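Local atomic coordinates of MFP2b (Ascaris suum, PDB entry 2BJR), a protein that probably enhances the polymerization of major sperm protein that drives amoeboid motility of nematode sperm, and carries a bound zinc ion. Residues F118-S123 / M160-R165; N23-L28 / Q78-K83; N193-F198 / S268-Y273; M111-D116 / A134-E139. All coordinates share one frame; numbering follows the deposited sequence.

Contact 1: residues F118-S123 / M160-R165; sequences FPILWS and MLIIAR. With SO4 (sulfate ion), chain E.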
loop_
_atom_site.group_PDB
_atom_site.type_symbol
_atom_site.label_atom_id
_atom_site.label_comp_id
_atom_site.label_asym_id
_atom_site.label_seq_id
_atom_site.Cartn_x
_atom_site.Cartn_y
_atom_site.Cartn_z
ATOM N N PHE A 118 16.064 -12.608 -8.651
ATOM C CA PHE A 118 14.859 -11.874 -8.983
ATOM C C PHE A 118 13.813 -11.951 -7.888
ATOM O O PHE A 118 13.702 -12.977 -7.203
ATOM C CB PHE A 118 14.264 -12.318 -10.262
ATOM C CG PHE A 118 14.028 -13.750 -10.378
ATOM C CD1 PHE A 118 12.749 -14.271 -10.259
ATOM C CD2 PHE A 118 15.056 -14.600 -10.760
ATOM C CE1 PHE A 118 12.520 -15.633 -10.440
ATOM C CE2 PHE A 118 14.830 -15.955 -10.926
ATOM C CZ PHE A 118 13.581 -16.473 -10.783
ATOM N N PRO A 119 13.072 -10.881 -7.708
ATOM C CA PRO A 119 11.976 -10.915 -6.728
ATOM C C PRO A 119 10.951 -11.983 -7.030
ATOM O O PRO A 119 10.646 -12.240 -8.218
ATOM C CB PRO A 119 11.371 -9.524 -6.841
ATOM C CG PRO A 119 12.468 -8.677 -7.404
ATOM C CD PRO A 119 13.209 -9.554 -8.351
ATOM N N ILE A 120 10.420 -12.611 -5.980
ATOM C CA ILE A 120 9.356 -13.589 -6.107
ATOM C C ILE A 120 8.378 -13.408 -4.937
ATOM O O ILE A 120 8.784 -13.300 -3.770
ATOM C CB ILE A 120 9.911 -15.004 -6.261
ATOM C CG1 ILE A 120 8.809 -15.994 -6.593
ATOM C CG2 ILE A 120 10.718 -15.455 -5.057
ATOM C CD1 ILE A 120 9.381 -17.349 -7.080
ATOM N N LEU A 121 7.108 -13.295 -5.291
ATOM C CA LEU A 121 6.026 -13.118 -4.325
ATOM C C LEU A 121 5.227 -14.391 -4.152
ATOM O O LEU A 121 4.573 -14.870 -5.054
ATOM C CB LEU A 121 5.125 -11.974 -4.781
ATOM C CG LEU A 121 3.992 -11.669 -3.809
ATOM C CD1 LEU A 121 4.468 -11.111 -2.476
ATOM C CD2 LEU A 121 3.078 -10.681 -4.487
ATOM N N TRP A 122 5.288 -14.927 -2.946
ATOM C CA TRP A 122 4.491 -16.054 -2.517
ATOM C C TRP A 122 3.138 -15.506 -2.067
ATOM O O TRP A 122 2.869 -15.373 -0.902
ATOM C CB TRP A 122 5.218 -16.787 -1.392
ATOM C CG TRP A 122 4.668 -18.109 -0.952
ATOM C CD1 TRP A 122 3.547 -18.759 -1.410
ATOM C CD2 TRP A 122 5.225 -18.941 0.055
ATOM N NE1 TRP A 122 3.358 -19.927 -0.712
ATOM C CE2 TRP A 122 4.389 -20.074 0.183
ATOM C CE3 TRP A 122 6.351 -18.839 0.880
ATOM C CZ2 TRP A 122 4.649 -21.097 1.107
ATOM C CZ3 TRP A 122 6.604 -19.836 1.782
ATOM C CH2 TRP A 122 5.773 -20.966 1.879
ATOM N N SER A 123 2.304 -15.199 -3.043
ATOM C CA SER A 123 1.074 -14.462 -2.843
ATOM C C SER A 123 0.051 -15.221 -1.989
ATOM O O SER A 123 -0.699 -14.608 -1.212
ATOM C CB SER A 123 0.437 -14.104 -4.225
ATOM O OG SER A 123 0.640 -15.151 -5.219
HETATM N N MSE A 160 3.525 -18.652 -7.790
HETATM C CA MSE A 160 4.121 -17.438 -7.213
HETATM C C MSE A 160 4.313 -16.423 -8.336
HETATM O O MSE A 160 4.361 -16.783 -9.514
HETATM C CB MSE A 160 5.458 -17.783 -6.528
HETATM C CG MSE A 160 5.271 -18.734 -5.420
HETATM SE SE MSE A 160 6.853 -18.853 -4.319
HETATM C CE MSE A 160 6.329 -20.386 -3.209
ATOM N N LEU A 161 4.421 -15.155 -7.981
ATOM C CA LEU A 161 4.441 -14.074 -8.947
ATOM C C LEU A 161 5.837 -13.433 -9.025
ATOM O O LEU A 161 6.461 -13.180 -8.017
ATOM C CB LEU A 161 3.411 -13.024 -8.559
ATOM C CG LEU A 161 1.991 -13.522 -8.306
ATOM C CD1 LEU A 161 1.121 -12.336 -7.910
ATOM C CD2 LEU A 161 1.476 -14.187 -9.540
ATOM N N ILE A 162 6.265 -13.122 -10.243
ATOM C CA ILE A 162 7.497 -12.383 -10.542
ATOM C C ILE A 162 7.158 -11.209 -11.445
ATOM O O ILE A 162 6.048 -11.168 -12.028
ATOM C CB ILE A 162 8.543 -13.315 -11.183
ATOM C CG1 ILE A 162 8.055 -13.884 -12.524
ATOM C CG2 ILE A 162 8.812 -14.440 -10.248
ATOM C CD1 ILE A 162 9.124 -14.593 -13.386
ATOM N N ILE A 163 8.056 -10.227 -11.495
ATOM C CA ILE A 163 7.847 -9.011 -12.288
ATOM C C ILE A 163 8.415 -9.148 -13.704
ATOM O O ILE A 163 9.612 -9.482 -13.875
ATOM C CB ILE A 163 8.483 -7.810 -11.601
ATOM C CG1 ILE A 163 7.809 -7.539 -10.252
ATOM C CG2 ILE A 163 8.412 -6.597 -12.464
ATOM C CD1 ILE A 163 8.591 -6.584 -9.358
ATOM N N ALA A 164 7.571 -8.860 -14.700
ATOM C CA ALA A 164 8.014 -8.696 -16.102
ATOM C C ALA A 164 8.013 -7.223 -16.465
ATOM O O ALA A 164 7.125 -6.453 -16.060
ATOM C CB ALA A 164 7.079 -9.473 -17.048
ATOM N N ARG A 165 9.038 -6.794 -17.193
ATOM C CA ARG A 165 9.036 -5.524 -17.876
ATOM C C ARG A 165 8.337 -5.695 -19.232
ATOM O O ARG A 165 8.758 -6.518 -20.064
ATOM C CB ARG A 165 10.481 -5.017 -18.098
ATOM C CG ARG A 165 11.283 -4.708 -16.863
ATOM C CD ARG A 165 12.816 -4.842 -17.056
ATOM N NE ARG A 165 13.300 -4.050 -18.203
ATOM C CZ ARG A 165 13.552 -2.767 -18.200
ATOM N NH1 ARG A 165 13.406 -2.030 -17.110
ATOM N NH2 ARG A 165 13.969 -2.174 -19.338
HETATM S S SO4 E . 0.805 -22.724 -0.569
HETATM O O1 SO4 E . 1.184 -21.920 -1.738
HETATM O O2 SO4 E . 1.365 -22.073 0.596
HETATM O O3 SO4 E . -0.674 -22.769 -0.547
HETATM O O4 SO4 E . 1.329 -24.058 -0.737
HETATM O O HOH W 1 10.573 -10.524 -10.239
#

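Contact 2: residues N23-L28 / Q78-K83; sequences NPVKAL and QVLQYK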
loop_
_atom_site.group_PDB
_atom_site.type_symbol
_atom_site.label_atom_id
_atom_site.label_comp_id
_atom_site.label_asym_id
_atom_site.label_seq_id
_atom_site.Cartn_x
_atom_site.Cartn_y
_atom_site.Cartn_z
ATOM N N ASN A 23 7.699 7.071 -5.289
ATOM C CA ASN A 23 7.140 6.028 -6.140
ATOM C C ASN A 23 7.681 4.578 -5.992
ATOM O O ASN A 23 8.030 3.926 -6.974
ATOM C CB ASN A 23 7.253 6.467 -7.592
ATOM C CG ASN A 23 6.533 7.762 -7.829
ATOM O OD1 ASN A 23 5.297 7.792 -7.859
ATOM N ND2 ASN A 23 7.268 8.832 -7.909
ATOM N N PRO A 24 7.703 4.057 -4.778
ATOM C CA PRO A 24 8.210 2.693 -4.568
ATOM C C PRO A 24 7.242 1.637 -5.124
ATOM O O PRO A 24 6.024 1.905 -5.229
ATOM C CB PRO A 24 8.350 2.629 -3.050
ATOM C CG PRO A 24 7.195 3.462 -2.599
ATOM C CD PRO A 24 7.245 4.664 -3.531
ATOM N N VAL A 25 7.739 0.488 -5.540
ATOM C CA VAL A 25 6.891 -0.497 -6.155
ATOM C C VAL A 25 6.439 -1.474 -5.069
ATOM O O VAL A 25 7.265 -2.119 -4.419
ATOM C CB VAL A 25 7.583 -1.202 -7.295
ATOM C CG1 VAL A 25 6.738 -2.397 -7.815
ATOM C CG2 VAL A 25 7.900 -0.210 -8.426
ATOM N N LYS A 26 5.121 -1.569 -4.870
ATOM C CA LYS A 26 4.565 -2.575 -3.951
ATOM C C LYS A 26 4.538 -3.974 -4.476
ATOM O O LYS A 26 4.341 -4.189 -5.653
ATOM C CB LYS A 26 3.107 -2.190 -3.616
ATOM C CG LYS A 26 3.040 -0.795 -3.118
ATOM C CD LYS A 26 1.683 -0.520 -2.563
ATOM C CE LYS A 26 1.660 -0.410 -1.074
ATOM N NZ LYS A 26 0.269 -0.014 -0.676
ATOM N N ALA A 27 4.745 -4.972 -3.609
ATOM C CA ALA A 27 4.355 -6.338 -3.947
ATOM C C ALA A 27 2.875 -6.362 -4.296
ATOM O O ALA A 27 2.085 -5.764 -3.576
ATOM C CB ALA A 27 4.611 -7.219 -2.819
ATOM N N LEU A 28 2.520 -7.032 -5.414
ATOM C CA LEU A 28 1.149 -6.899 -5.977
ATOM C C LEU A 28 0.133 -7.263 -4.941
ATOM O O LEU A 28 0.215 -8.334 -4.363
ATOM C CB LEU A 28 0.966 -7.821 -7.159
ATOM C CG LEU A 28 -0.386 -7.687 -7.900
ATOM C CD1 LEU A 28 -0.472 -6.379 -8.597
ATOM C CD2 LEU A 28 -0.576 -8.866 -8.825
ATOM N N GLN A 78 18.145 -0.671 -1.343
ATOM C CA GLN A 78 17.447 -0.026 -2.465
ATOM C C GLN A 78 16.010 -0.534 -2.539
ATOM O O GLN A 78 15.767 -1.700 -2.185
ATOM C CB GLN A 78 18.171 -0.269 -3.759
ATOM C CG GLN A 78 19.476 0.526 -3.850
ATOM C CD GLN A 78 20.414 -0.007 -4.885
ATOM O OE1 GLN A 78 20.981 -1.058 -4.686
ATOM N NE2 GLN A 78 20.637 0.742 -5.959
ATOM N N VAL A 79 15.110 0.353 -2.972
ATOM C CA VAL A 79 13.683 0.041 -3.188
ATOM C C VAL A 79 13.345 0.302 -4.627
ATOM O O VAL A 79 13.725 1.353 -5.223
ATOM C CB VAL A 79 12.798 0.850 -2.236
ATOM C CG1 VAL A 79 11.287 0.540 -2.450
ATOM C CG2 VAL A 79 13.195 0.525 -0.800
ATOM N N LEU A 80 12.767 -0.692 -5.254
ATOM C CA LEU A 80 12.358 -0.564 -6.642
ATOM C C LEU A 80 11.434 0.647 -6.783
ATOM O O LEU A 80 10.546 0.875 -5.943
ATOM C CB LEU A 80 11.633 -1.790 -7.097
ATOM C CG LEU A 80 11.300 -1.917 -8.589
ATOM C CD1 LEU A 80 12.564 -1.864 -9.456
ATOM C CD2 LEU A 80 10.590 -3.238 -8.785
ATOM N N GLN A 81 11.691 1.434 -7.832
ATOM C CA GLN A 81 10.957 2.673 -8.087
ATOM C C GLN A 81 10.385 2.634 -9.469
ATOM O O GLN A 81 10.994 2.161 -10.400
ATOM C CB GLN A 81 11.873 3.868 -7.901
ATOM C CG GLN A 81 11.326 5.224 -8.258
ATOM C CD GLN A 81 12.330 6.332 -7.955
ATOM O OE1 GLN A 81 13.239 6.511 -8.739
ATOM N NE2 GLN A 81 12.216 7.013 -6.821
ATOM N N TYR A 82 9.157 3.155 -9.603
ATOM C CA TYR A 82 8.551 3.320 -10.891
ATOM C C TYR A 82 7.958 4.747 -10.916
ATOM O O TYR A 82 6.814 4.961 -10.531
ATOM C CB TYR A 82 7.534 2.213 -11.181
ATOM C CG TYR A 82 7.077 2.255 -12.610
ATOM C CD1 TYR A 82 7.834 1.679 -13.618
ATOM C CD2 TYR A 82 5.915 2.961 -12.978
ATOM C CE1 TYR A 82 7.465 1.755 -14.930
ATOM C CE2 TYR A 82 5.521 3.021 -14.318
ATOM C CZ TYR A 82 6.276 2.422 -15.289
ATOM O OH TYR A 82 5.924 2.484 -16.642
ATOM N N LYS A 83 8.811 5.706 -11.319
ATOM C CA LYS A 83 8.524 7.139 -11.349
ATOM C C LYS A 83 8.422 7.507 -12.824
ATOM O O LYS A 83 9.393 7.374 -13.559
ATOM C CB LYS A 83 9.679 7.884 -10.703
ATOM C CG LYS A 83 9.621 9.400 -10.655
ATOM C CD LYS A 83 10.571 9.928 -9.554
ATOM C CE LYS A 83 10.241 11.384 -9.193
ATOM N NZ LYS A 83 11.170 12.053 -8.227
HETATM O O HOH W 2 5.395 3.157 -8.289
#

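Contact 3: residues N193-F198 / S268-Y273; sequences NEWADF and SIQILY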
loop_
_atom_site.group_PDB
_atom_site.type_symbol
_atom_site.label_atom_id
_atom_site.label_comp_id
_atom_site.label_asym_id
_atom_site.label_seq_id
_atom_site.Cartn_x
_atom_site.Cartn_y
_atom_site.Cartn_z
ATOM N N ASN A 193 -8.756 -1.287 -3.338
ATOM C CA ASN A 193 -8.632 0.129 -2.991
ATOM C C ASN A 193 -7.296 0.614 -3.489
ATOM O O ASN A 193 -6.277 -0.082 -3.348
ATOM C CB ASN A 193 -8.680 0.320 -1.484
ATOM C CG ASN A 193 -10.001 -0.101 -0.868
ATOM O OD1 ASN A 193 -10.033 -0.945 0.044
ATOM N ND2 ASN A 193 -11.102 0.510 -1.345
ATOM N N GLU A 194 -7.288 1.790 -4.054
ATOM C CA GLU A 194 -6.098 2.398 -4.622
ATOM C C GLU A 194 -5.423 3.277 -3.555
ATOM O O GLU A 194 -6.001 4.256 -3.091
ATOM C CB GLU A 194 -6.476 3.224 -5.846
ATOM C CG GLU A 194 -5.282 3.845 -6.554
ATOM C CD GLU A 194 -4.547 2.883 -7.462
ATOM O OE1 GLU A 194 -4.974 1.719 -7.596
ATOM O OE2 GLU A 194 -3.551 3.324 -8.070
ATOM N N TRP A 195 -4.205 2.896 -3.148
ATOM C CA TRP A 195 -3.436 3.642 -2.151
ATOM C C TRP A 195 -2.147 4.184 -2.748
ATOM O O TRP A 195 -1.386 3.424 -3.324
ATOM C CB TRP A 195 -3.084 2.687 -0.988
ATOM C CG TRP A 195 -4.274 2.241 -0.155
ATOM C CD1 TRP A 195 -4.976 1.072 -0.261
ATOM C CD2 TRP A 195 -4.826 2.933 0.930
ATOM N NE1 TRP A 195 -5.919 0.992 0.730
ATOM C CE2 TRP A 195 -5.864 2.143 1.460
ATOM C CE3 TRP A 195 -4.557 4.172 1.524
ATOM C CZ2 TRP A 195 -6.617 2.537 2.555
ATOM C CZ3 TRP A 195 -5.314 4.557 2.567
ATOM C CH2 TRP A 195 -6.327 3.741 3.089
ATOM N N ALA A 196 -1.878 5.481 -2.612
ATOM C CA ALA A 196 -0.734 6.067 -3.241
ATOM C C ALA A 196 0.299 6.413 -2.156
ATOM O O ALA A 196 -0.030 6.906 -1.091
ATOM C CB ALA A 196 -1.141 7.318 -4.014
ATOM N N ASP A 197 1.569 6.201 -2.451
ATOM C CA ASP A 197 2.672 6.539 -1.518
ATOM C C ASP A 197 3.134 7.974 -1.672
ATOM O O ASP A 197 3.430 8.422 -2.799
ATOM C CB ASP A 197 3.856 5.616 -1.807
ATOM C CG ASP A 197 3.544 4.160 -1.450
ATOM O OD1 ASP A 197 3.489 3.880 -0.245
ATOM O OD2 ASP A 197 3.284 3.281 -2.305
ATOM N N PHE A 198 3.209 8.656 -0.535
ATOM C CA PHE A 198 3.721 9.991 -0.391
ATOM C C PHE A 198 4.376 10.155 0.949
ATOM O O PHE A 198 4.109 9.415 1.886
ATOM C CB PHE A 198 2.587 10.990 -0.458
ATOM C CG PHE A 198 2.020 11.178 -1.807
ATOM C CD1 PHE A 198 0.891 10.491 -2.215
ATOM C CD2 PHE A 198 2.592 12.113 -2.680
ATOM C CE1 PHE A 198 0.343 10.691 -3.513
ATOM C CE2 PHE A 198 2.031 12.325 -3.976
ATOM C CZ PHE A 198 0.919 11.601 -4.372
ATOM N N SER A 268 6.631 8.643 5.719
ATOM C CA SER A 268 5.898 7.937 4.677
ATOM C C SER A 268 4.464 7.564 5.114
ATOM O O SER A 268 4.273 6.984 6.174
ATOM C CB SER A 268 6.656 6.696 4.236
ATOM O OG SER A 268 7.779 7.027 3.421
ATOM N N ILE A 269 3.482 7.934 4.286
ATOM C CA ILE A 269 2.069 7.587 4.479
ATOM C C ILE A 269 1.487 7.068 3.179
ATOM O O ILE A 269 2.141 7.093 2.140
ATOM C CB ILE A 269 1.216 8.798 4.923
ATOM C CG1 ILE A 269 1.252 9.891 3.858
ATOM C CG2 ILE A 269 1.681 9.279 6.284
ATOM C CD1 ILE A 269 0.183 10.975 4.113
ATOM N N GLN A 270 0.264 6.536 3.251
ATOM C CA GLN A 270 -0.434 6.086 2.044
ATOM C C GLN A 270 -1.735 6.883 1.944
ATOM O O GLN A 270 -2.475 6.995 2.922
ATOM C CB GLN A 270 -0.683 4.605 2.074
ATOM C CG GLN A 270 0.628 3.796 2.092
ATOM C CD GLN A 270 0.378 2.291 2.167
ATOM O OE1 GLN A 270 -0.581 1.816 1.609
ATOM N NE2 GLN A 270 1.296 1.542 2.798
ATOM N N ILE A 271 -1.980 7.433 0.777
ATOM C CA ILE A 271 -3.168 8.230 0.567
ATOM C C ILE A 271 -4.163 7.467 -0.281
ATOM O O ILE A 271 -3.841 6.965 -1.370
ATOM C CB ILE A 271 -2.819 9.564 -0.083
ATOM C CG1 ILE A 271 -1.909 10.418 0.844
ATOM C CG2 ILE A 271 -4.122 10.329 -0.439
ATOM C CD1 ILE A 271 -1.411 11.742 0.270
ATOM N N LEU A 272 -5.417 7.412 0.194
ATOM C CA LEU A 272 -6.457 6.694 -0.531
ATOM C C LEU A 272 -6.930 7.551 -1.735
ATOM O O LEU A 272 -7.133 8.749 -1.588
ATOM C CB LEU A 272 -7.651 6.362 0.408
ATOM C CG LEU A 272 -8.772 5.565 -0.224
ATOM C CD1 LEU A 272 -8.306 4.225 -0.628
ATOM C CD2 LEU A 272 -9.913 5.426 0.735
ATOM N N TYR A 273 -7.058 6.917 -2.898
ATOM C CA TYR A 273 -7.510 7.578 -4.106
ATOM C C TYR A 273 -8.821 6.981 -4.590
ATOM O O TYR A 273 -9.022 5.769 -4.521
ATOM C CB TYR A 273 -6.509 7.389 -5.235
ATOM C CG TYR A 273 -5.319 8.313 -5.281
ATOM C CD1 TYR A 273 -5.136 9.353 -4.391
ATOM C CD2 TYR A 273 -4.361 8.127 -6.267
ATOM C CE1 TYR A 273 -4.026 10.207 -4.495
ATOM C CE2 TYR A 273 -3.255 8.976 -6.384
ATOM C CZ TYR A 273 -3.095 10.010 -5.506
ATOM O OH TYR A 273 -1.995 10.828 -5.640
HETATM O O HOH W 3 -9.804 3.258 -4.430
HETATM O O HOH W 4 4.308 5.665 1.650
HETATM O O HOH W 5 6.446 7.369 1.175
#

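Contact 4: residues M111-D116 / A134-E139; sequences MLRCGD and ADNKTE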
loop_
_atom_site.group_PDB
_atom_site.type_symbol
_atom_site.label_atom_id
_atom_site.label_comp_id
_atom_site.label_asym_id
_atom_site.label_seq_id
_atom_site.Cartn_x
_atom_site.Cartn_y
_atom_site.Cartn_z
HETATM N N MSE A 111 12.427 -10.141 -17.995
HETATM C CA MSE A 111 12.166 -10.418 -16.585
HETATM C C MSE A 111 12.979 -9.471 -15.769
HETATM O O MSE A 111 14.166 -9.239 -16.057
HETATM C CB MSE A 111 12.510 -11.859 -16.216
HETATM C CG MSE A 111 11.733 -12.945 -16.867
HETATM SE SE MSE A 111 9.734 -12.777 -16.741
HETATM C CE MSE A 111 9.402 -11.907 -18.449
ATOM N N LEU A 112 12.370 -8.891 -14.752
ATOM C CA LEU A 112 13.128 -8.078 -13.863
ATOM C C LEU A 112 14.139 -8.968 -13.134
ATOM O O LEU A 112 13.809 -10.043 -12.630
ATOM C CB LEU A 112 12.250 -7.378 -12.886
ATOM C CG LEU A 112 12.941 -6.631 -11.751
ATOM C CD1 LEU A 112 13.440 -5.327 -12.295
ATOM C CD2 LEU A 112 11.994 -6.373 -10.569
ATOM N N ARG A 113 15.375 -8.497 -13.094
ATOM C CA ARG A 113 16.425 -9.230 -12.377
ATOM C C ARG A 113 17.572 -8.308 -12.022
ATOM O O ARG A 113 17.745 -7.250 -12.652
ATOM C CB ARG A 113 16.942 -10.382 -13.212
ATOM C CG ARG A 113 17.659 -9.916 -14.464
ATOM C CD ARG A 113 17.965 -11.043 -15.407
ATOM N NE ARG A 113 18.940 -11.961 -14.809
ATOM C CZ ARG A 113 19.312 -13.097 -15.354
ATOM N NH1 ARG A 113 18.770 -13.483 -16.503
ATOM N NH2 ARG A 113 20.202 -13.877 -14.753
ATOM N N CYS A 114 18.336 -8.705 -11.010
ATOM C CA CYS A 114 19.655 -8.116 -10.704
ATOM C C CYS A 114 20.619 -9.259 -10.588
ATOM O O CYS A 114 20.529 -10.075 -9.689
ATOM C CB CYS A 114 19.639 -7.277 -9.436
ATOM S SG CYS A 114 18.404 -5.963 -9.406
ATOM N N GLY A 115 21.485 -9.400 -11.574
ATOM C CA GLY A 115 22.378 -10.546 -11.603
ATOM C C GLY A 115 21.566 -11.821 -11.640
ATOM O O GLY A 115 20.647 -11.988 -12.448
ATOM N N ASP A 116 21.811 -12.712 -10.717
ATOM C CA ASP A 116 21.075 -13.966 -10.729
ATOM C C ASP A 116 19.837 -13.940 -9.797
ATOM O O ASP A 116 19.180 -14.937 -9.667
ATOM C CB ASP A 116 21.974 -15.125 -10.305
ATOM C CG ASP A 116 22.890 -15.632 -11.438
ATOM O OD1 ASP A 116 22.575 -15.499 -12.634
ATOM O OD2 ASP A 116 23.913 -16.263 -11.167
ATOM N N ALA A 134 14.365 -15.420 -5.815
ATOM C CA ALA A 134 14.715 -16.673 -6.440
ATOM C C ALA A 134 16.105 -16.512 -7.087
ATOM O O ALA A 134 16.455 -15.445 -7.599
ATOM C CB ALA A 134 13.711 -17.070 -7.431
ATOM N N ASP A 135 16.877 -17.577 -7.015
ATOM C CA ASP A 135 18.236 -17.608 -7.606
ATOM C C ASP A 135 18.118 -18.285 -8.946
ATOM O O ASP A 135 17.650 -19.422 -9.070
ATOM C CB ASP A 135 19.186 -18.354 -6.705
ATOM C CG ASP A 135 20.606 -18.372 -7.248
ATOM O OD1 ASP A 135 20.889 -19.070 -8.215
ATOM O OD2 ASP A 135 21.498 -17.729 -6.744
ATOM N N ASN A 136 18.545 -17.572 -9.971
ATOM C CA ASN A 136 18.491 -18.072 -11.322
ATOM C C ASN A 136 19.269 -19.368 -11.553
ATOM O O ASN A 136 18.898 -20.158 -12.369
ATOM C CB ASN A 136 19.071 -17.032 -12.273
ATOM C CG ASN A 136 18.817 -17.379 -13.672
ATOM O OD1 ASN A 136 17.684 -17.746 -14.028
ATOM N ND2 ASN A 136 19.862 -17.336 -14.489
ATOM N N LYS A 137 20.333 -19.560 -10.830
ATOM C CA LYS A 137 21.161 -20.757 -11.042
ATOM C C LYS A 137 20.554 -21.980 -10.333
ATOM O O LYS A 137 20.377 -23.034 -10.958
ATOM C CB LYS A 137 22.594 -20.527 -10.566
ATOM C CG LYS A 137 23.319 -19.292 -11.106
ATOM C CD LYS A 137 24.671 -19.083 -10.336
ATOM C CE LYS A 137 25.856 -18.599 -11.254
ATOM N NZ LYS A 137 26.756 -17.563 -10.588
ATOM N N THR A 138 20.204 -21.842 -9.050
ATOM C CA THR A 138 19.699 -22.999 -8.297
ATOM C C THR A 138 18.210 -23.212 -8.415
ATOM O O THR A 138 17.743 -24.295 -8.083
ATOM C CB THR A 138 20.007 -22.880 -6.806
ATOM O OG1 THR A 138 19.464 -21.636 -6.299
ATOM C CG2 THR A 138 21.507 -22.815 -6.558
ATOM N N GLU A 139 17.473 -22.207 -8.888
ATOM C CA GLU A 139 16.009 -22.198 -8.895
ATOM C C GLU A 139 15.406 -22.482 -7.493
ATOM O O GLU A 139 14.374 -23.133 -7.380
ATOM C CB GLU A 139 15.455 -23.171 -9.925
ATOM C CG GLU A 139 16.288 -23.141 -11.211
ATOM C CD GLU A 139 15.627 -23.734 -12.426
ATOM O OE1 GLU A 139 14.485 -24.219 -12.385
ATOM O OE2 GLU A 139 16.292 -23.699 -13.458
#

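Contact 1: residues F118-S123 / M160-R165
Leu121 and Leu161 form an antiparallel hydrogen-bonded pair, a single bridge joining the outermost strand 117-122 of one sheet to strand 161-166 of another. Two backbone bonds close it: Leu121 N to Leu161 O (2.8 Å) and Leu161 N to Leu121 O (2.9 Å). Farther along, the strands part and a water spans them, donating to Pro119 O and accepting from Ile163 N. Apolar contacts line one flank: Ile120 CG1 lies 3.8 Å from Met160 CB, and Ile162 CG2 comes to the edge of the Phe118 ring, near its plane. Strand 140-145 adds Phe143, which touches both Ile120 and Met160. The Met-aromatic contact is made by selenomethionine Met160, its chain extended through chi2 and chi3 (-167° and -171°), which carries CE over one face of Trp122, 3.6 Å from the centroid of the five-membered ring; SE stands oblique to it. At the indole edge, Trp122 NE1 forks between O1 (3.1 Å) and, more bent, O2 of a sulfate probably taken up from the crystallisation liquor.

Contact 2: residues N23-L28 / Q78-K83
Asn23 O accepts a nearly straight bond from Tyr82 N (3.0 Å, 168° at the hydrogen), and Val25 N donates to Leu80 O (2.9 Å) from above the carbonyl plane, so that the irregular 23-28 segment is bridged to strand 76-81 at Pro24 and Gln81. The same two oxygens also receive CA-H...O contacts, Asn23 O from Gln81 CA and Leu80 O from Pro24 CA. Val25 is the main apolar side chain here. With CG1 anti to the backbone N (chi1 172°), its other branch, CG2, is set against Leu80 CG at 3.8 Å and Tyr82 CB at 3.7 Å. Pro24 CB meets Val79 CG1 at 3.7 Å. Asn23 crosses Lys83 at about a right angle, its ND2 lying beside the lysine's methylenes, 3.7 Å from CG; the extended lysine carries NZ onward to a salt bridge with Asp22. Tyr82 turns its ring away from the 23-28 segment, its OH bonded to Tyr91 O and its side chain about 4 Å from that of the zinc ligand His86. Val25 and Leu80 both bond through their backbones to Val35, which places the loop beside strand 34-40, while Leu80 also packs on Trp11 of strand 10-15 and Tyr93 of strand 92-97.

Contact 3: residues N193-F198 / S268-Y273
Trp195 lays one indole face on Leu272, whose CD1 sits above the centre of the six-membered ring, 3.9 Å from its centroid and 13° off the normal, while Gln270 O lies at the indole edge. The Tyr273 ring carries Ala196 CB over one face, offset toward the rim (3.8 Å to the centroid). Tyr273 OH meets the Phe198 ring at its edge, in plane, 3.2 Å from Phe198 CE1, and Ile271 CD1 approaches Phe198 CD1 at 3.6 Å. Across the two antiparallel strands, Trp195, Asp197, Gln270 and Leu272 share one face, Ala196, Phe198, Ile271 and Tyr273 the other. Ala196 and Ile271 exchange two 2.8 Å backbone bonds, N to O each way. Gln270 CG lies beside Asp197 OD1. CH-pi and apolar contacts thus occur on both faces, but that of Trp195 and Leu272 also carries polar groups held from the N-terminal half: Gln270 OE1 by Gln31 and Lys26, Asp197 OD1 by Tyr34 and by a water that also donates to Ile269 O.

Contact 4: residues M111-D116 / A134-E139
Asp116 reaches Asn136 and Lys137 in a surface salt-bridge network, where the loop before strand 117-122 meets the turn after strand 130-135. Its CB lies 4.0 Å from Asn136 CB. With CG anti to the carbonyl carbon (chi1 -80°), the carboxylate is carried across Lys137, and CG faces that lysine's CG at 3.7 Å. At the tip, OD1 forms a salt bridge with Arg113 NH2 within its own segment (3.6 Å), and OD2 one with Lys137 NZ across the contact (3.2 Å). Asp116 OD2 also lies 3.0 Å from Lys137 CD, with CG and CE close by, the bent chain wrapping it tightly. The two cationic groups would probably favour the ionised carboxylate. Arg113 is itself steadied by Gly115 O, which accepts from both NE and NH2 in the guanidinium plane. Asp135 OD1 accepts hydrogen bonds from the backbone N of Lys137 (an Asx turn) and of Thr138 (an Asx motif), one from each face of its carboxylate. The backbone joins the segments once, Asn136 N donating to Asp116 O at 2.7 Å.

Contacts 2, 4 and 1 belong to the N-terminal motility-protein region and contact 3 to the C-terminal one. Along the chain contact 2 closes first; contacts 4 and 1 then alternate their segments, and contact 3 follows. Contacts 1 and 4, with centres about 11 Å apart, share the sheet in which strands 117-122 and 130-135 are neighbours, and Phe118 O probably accepts from Ala134 N between them. Contact 2 lies between contacts 1 and 3, its centre about 13 Å from those of both: Leu121 CD1 packs on Ala27 CB toward contact 1, and Pro24 CG on Asp197 CG toward contact 3. The loop 23-28 therefore touches both related halves, whereas contacts 3 and 4 lie about 30 Å apart between centres.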